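Local coordinates for putative Endoribonuclease L-PSP (Entamoeba histolytica, PDB 3M1X), which is of unproven function but belongs to the RutC (YjgF/YER057c/UK114) family and may act as a deaminase, at residues Q76-L81 with N112-E117. Residues are numbered along the deposited sequence; the frame is centred on the assembly and turned at random.
Sequences QVMTNL and NGIYAE
Met78 lays its thioether end against one flank of the Tyr115 ring. The methyl CE of Met78 comes to 3.7 Å from CD1 of Tyr115, and SD of Met78 lies 4.0 Å from the same carbon. The approach is oblique. The sulfur sits 5.2 Å from the ring centroid and 66° off the ring normal, which makes this a Met-aromatic contact. The Met78 chain is bent at both chi2 (-46°) and chi3 (-63°), and these bends bring SD and then CE progressively nearer the ring. Nearer the backbone on the same side chain, CG of Met78 meets CG2 of Ile114 at 4.4 Å, a looser apolar touch. No hydrogen bond crosses between 76-81 and 112-117. The contact between the two segments is carried mainly by side chains, with Met78 touching both Ile114 and Tyr115. Met78 and Tyr115 also have the nearest CA atoms of the two segments, 6.8 Å apart.

Tyr115 has further partners outside the two segments. Its OH is hydrogen-bonded to OG1 of Thr98 on strand 95-102, Arg126 makes a cation-pi contact with its ring, and Ala39 of a second subunit packs on the residue. On helix 70-87, Val77 and Leu81 pack on strands 51-59 and 140-146, while Asn80 receives a bond from Gln76: NE2 to OD1 is 2.9 Å. The contact is a small apolar seam between helices 70-87 and 108-119, consistent with the layer of two helices packed on a beta-sheet in the trimeric YjgF/YER057c/UK114 fold.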
ATOM      1  N   GLN A  76       1.703  -1.799  20.943  1.00  8.24           N
ATOM      2  CA  GLN A  76       1.396  -3.180  20.660  1.00  8.17           C
ATOM      3  C   GLN A  76       1.602  -3.517  19.188  1.00  7.51           C
ATOM      4  O   GLN A  76       2.108  -4.580  18.841  1.00  7.27           O
ATOM      5  CB  GLN A  76       0.015  -3.589  21.107  1.00  9.03           C
ATOM      6  CG  GLN A  76      -0.241  -5.115  21.034  1.00  9.71           C
ATOM      7  CD  GLN A  76       0.673  -5.873  22.006  1.00 10.38           C
ATOM      8  OE1 GLN A  76       0.612  -5.570  23.191  1.00 13.11           O
ATOM      9  NE2 GLN A  76       1.432  -6.834  21.575  1.00  9.40           N
ATOM     10  N   VAL A  77       1.179  -2.622  18.300  1.00  7.34           N
ATOM     11  CA  VAL A  77       1.371  -2.827  16.884  1.00  6.69           C
ATOM     12  C   VAL A  77       2.857  -2.987  16.559  1.00  6.36           C
ATOM     13  O   VAL A  77       3.262  -3.891  15.828  1.00  6.37           O
ATOM     14  CB  VAL A  77       0.771  -1.686  16.060  1.00  7.77           C
ATOM     15  CG1 VAL A  77       1.334  -1.623  14.593  1.00  7.56           C
ATOM     16  CG2 VAL A  77      -0.786  -1.765  16.024  1.00  8.75           C
ATOM     17  N   MET A  78       3.699  -2.095  17.121  1.00  6.96           N
ATOM     18  CA  MET A  78       5.124  -2.199  16.772  1.00  6.94           C
ATOM     19  C   MET A  78       5.777  -3.415  17.356  1.00  6.88           C
ATOM     20  O   MET A  78       6.637  -4.027  16.728  1.00  6.49           O
ATOM     21  CB  MET A  78       5.851  -0.904  17.242  1.00  7.79           C
ATOM     22  CG  MET A  78       5.354   0.371  16.716  1.00  8.15           C
ATOM     23  SD  MET A  78       5.028   0.423  14.912  1.00  8.99           S
ATOM     24  CE  MET A  78       6.689   0.147  14.289  1.00  9.73           C
ATOM     25  N   THR A  79       5.348  -3.831  18.540  1.00  6.79           N
ATOM     26  CA  THR A  79       5.803  -5.074  19.135  1.00  7.63           C
ATOM     27  C   THR A  79       5.381  -6.277  18.288  1.00  6.48           C
ATOM     28  O   THR A  79       6.152  -7.181  18.046  1.00  6.09           O
ATOM     29  CB  THR A  79       5.228  -5.187  20.573  1.00  8.24           C
ATOM     30  OG1 THR A  79       5.844  -4.152  21.320  1.00 11.11           O
ATOM     31  CG2 THR A  79       5.562  -6.519  21.194  1.00 10.99           C
ATOM     32  N   ASN A  80       4.130  -6.278  17.833  1.00  6.41           N
ATOM     33  CA  ASN A  80       3.649  -7.332  16.992  1.00  6.55           C
ATOM     34  C   ASN A  80       4.439  -7.480  15.704  1.00  6.37           C
ATOM     35  O   ASN A  80       4.751  -8.566  15.259  1.00  5.92           O
ATOM     36  CB  ASN A  80       2.159  -7.129  16.683  1.00  6.68           C
ATOM     37  CG  ASN A  80       1.192  -7.365  17.824  1.00  7.13           C
ATOM     38  OD1 ASN A  80       1.598  -7.944  18.861  1.00  7.21           O
ATOM     39  ND2 ASN A  80      -0.048  -6.930  17.680  1.00  8.12           N
ATOM     40  N   LEU A  81       4.719  -6.323  15.042  1.00  6.10           N
ATOM     41  CA  LEU A  81       5.539  -6.362  13.862  0.70  5.51           C
ATOM     42  C   LEU A  81       6.879  -6.979  14.097  1.00  5.65           C
ATOM     43  O   LEU A  81       7.372  -7.789  13.314  1.00  6.03           O
ATOM     44  CB  LEU A  81       5.715  -4.978  13.240  0.70  7.66           C
ATOM     45  CG  LEU A  81       4.509  -4.464  12.486  0.70  8.20           C
ATOM     46  CD1 LEU A  81       4.699  -3.038  12.182  0.70 10.46           C
ATOM     47  CD2 LEU A  81       4.184  -5.292  11.216  0.70  9.93           C
ATOM     48  N   ASN A 112       3.797   8.670  15.726  1.00  9.90           N
ATOM     49  CA  ASN A 112       5.064   8.752  15.134  0.50  9.72           C
ATOM     50  C   ASN A 112       6.182   8.594  16.211  1.00 10.29           C
ATOM     51  O   ASN A 112       7.218   7.983  15.955  1.00 10.90           O
ATOM     52  CB  ASN A 112       5.146  10.034  14.324  0.50  9.04           C
ATOM     53  CG  ASN A 112       6.545  10.255  13.815  0.50  8.26           C
ATOM     54  OD1 ASN A 112       6.933   9.649  12.811  0.50  8.48           O
ATOM     55  ND2 ASN A 112       7.341  11.063  14.492  0.50  9.74           N
ATOM     56  N   GLY A 113       5.993   9.181  17.407  1.00 10.71           N
ATOM     57  CA  GLY A 113       6.951   8.980  18.426  1.00 10.74           C
ATOM     58  C   GLY A 113       7.184   7.542  18.850  1.00  9.14           C
ATOM     59  O   GLY A 113       8.282   7.085  19.110  1.00  9.20           O
ATOM     60  N   ILE A 114       6.077   6.824  18.930  1.00  9.24           N
ATOM     61  CA  ILE A 114       6.125   5.422  19.337  1.00  8.61           C
ATOM     62  C   ILE A 114       6.799   4.537  18.225  1.00  7.46           C
ATOM     63  O   ILE A 114       7.622   3.678  18.474  1.00  7.71           O
ATOM     64  CB  ILE A 114       4.740   4.906  19.712  1.00  8.68           C
ATOM     65  CG1 ILE A 114       4.302   5.609  21.042  1.00  9.27           C
ATOM     66  CG2 ILE A 114       4.674   3.382  19.838  1.00  9.34           C
ATOM     67  CD1 ILE A 114       2.785   5.502  21.326  1.00 11.81           C
ATOM     68  N   TYR A 115       6.449   4.842  16.974  1.00  7.91           N
ATOM     69  CA  TYR A 115       7.063   4.231  15.807  1.00  6.91           C
ATOM     70  C   TYR A 115       8.541   4.455  15.789  1.00  7.93           C
ATOM     71  O   TYR A 115       9.370   3.502  15.597  1.00  7.56           O
ATOM     72  CB  TYR A 115       6.367   4.834  14.591  1.00  8.25           C
ATOM     73  CG  TYR A 115       6.904   4.396  13.245  1.00  6.85           C
ATOM     74  CD1 TYR A 115       6.338   3.373  12.545  1.00  6.95           C
ATOM     75  CD2 TYR A 115       7.952   5.073  12.682  1.00  7.11           C
ATOM     76  CE1 TYR A 115       6.806   3.015  11.291  1.00  6.49           C
ATOM     77  CE2 TYR A 115       8.464   4.685  11.450  1.00  6.56           C
ATOM     78  CZ  TYR A 115       7.845   3.686  10.735  1.00  6.19           C
ATOM     79  OH  TYR A 115       8.272   3.269   9.501  1.00  6.71           O
ATOM     80  N   ALA A 116       8.977   5.697  16.017  1.00  7.84           N
ATOM     81  CA  ALA A 116      10.349   6.036  15.995  1.00  9.84           C
ATOM     82  C   ALA A 116      11.142   5.313  17.089  1.00  9.79           C
ATOM     83  O   ALA A 116      12.239   4.825  16.869  1.00 10.55           O
ATOM     84  CB  ALA A 116      10.553   7.580  16.080  1.00 11.99           C
ATOM     85  N   GLU A 117      10.574   5.216  18.300  1.00  9.76           N
ATOM     86  CA  GLU A 117      11.183   4.486  19.429  0.50 10.89           C
ATOM     87  C   GLU A 117      11.399   3.095  19.011  1.00  9.22           C
ATOM     88  O   GLU A 117      12.419   2.493  19.285  1.00 10.44           O
ATOM     89  CB  GLU A 117      10.341   4.452  20.717  0.50 11.84           C
ATOM     90  CG  GLU A 117      11.019   3.796  21.999  0.50 15.21           C
ATOM     91  CD  GLU A 117      10.740   2.278  22.189  0.50 17.00           C
ATOM     92  OE1 GLU A 117       9.989   1.640  21.466  0.50 23.58           O
ATOM     93  OE2 GLU A 117      11.354   1.608  23.026  0.50 22.58           O
TER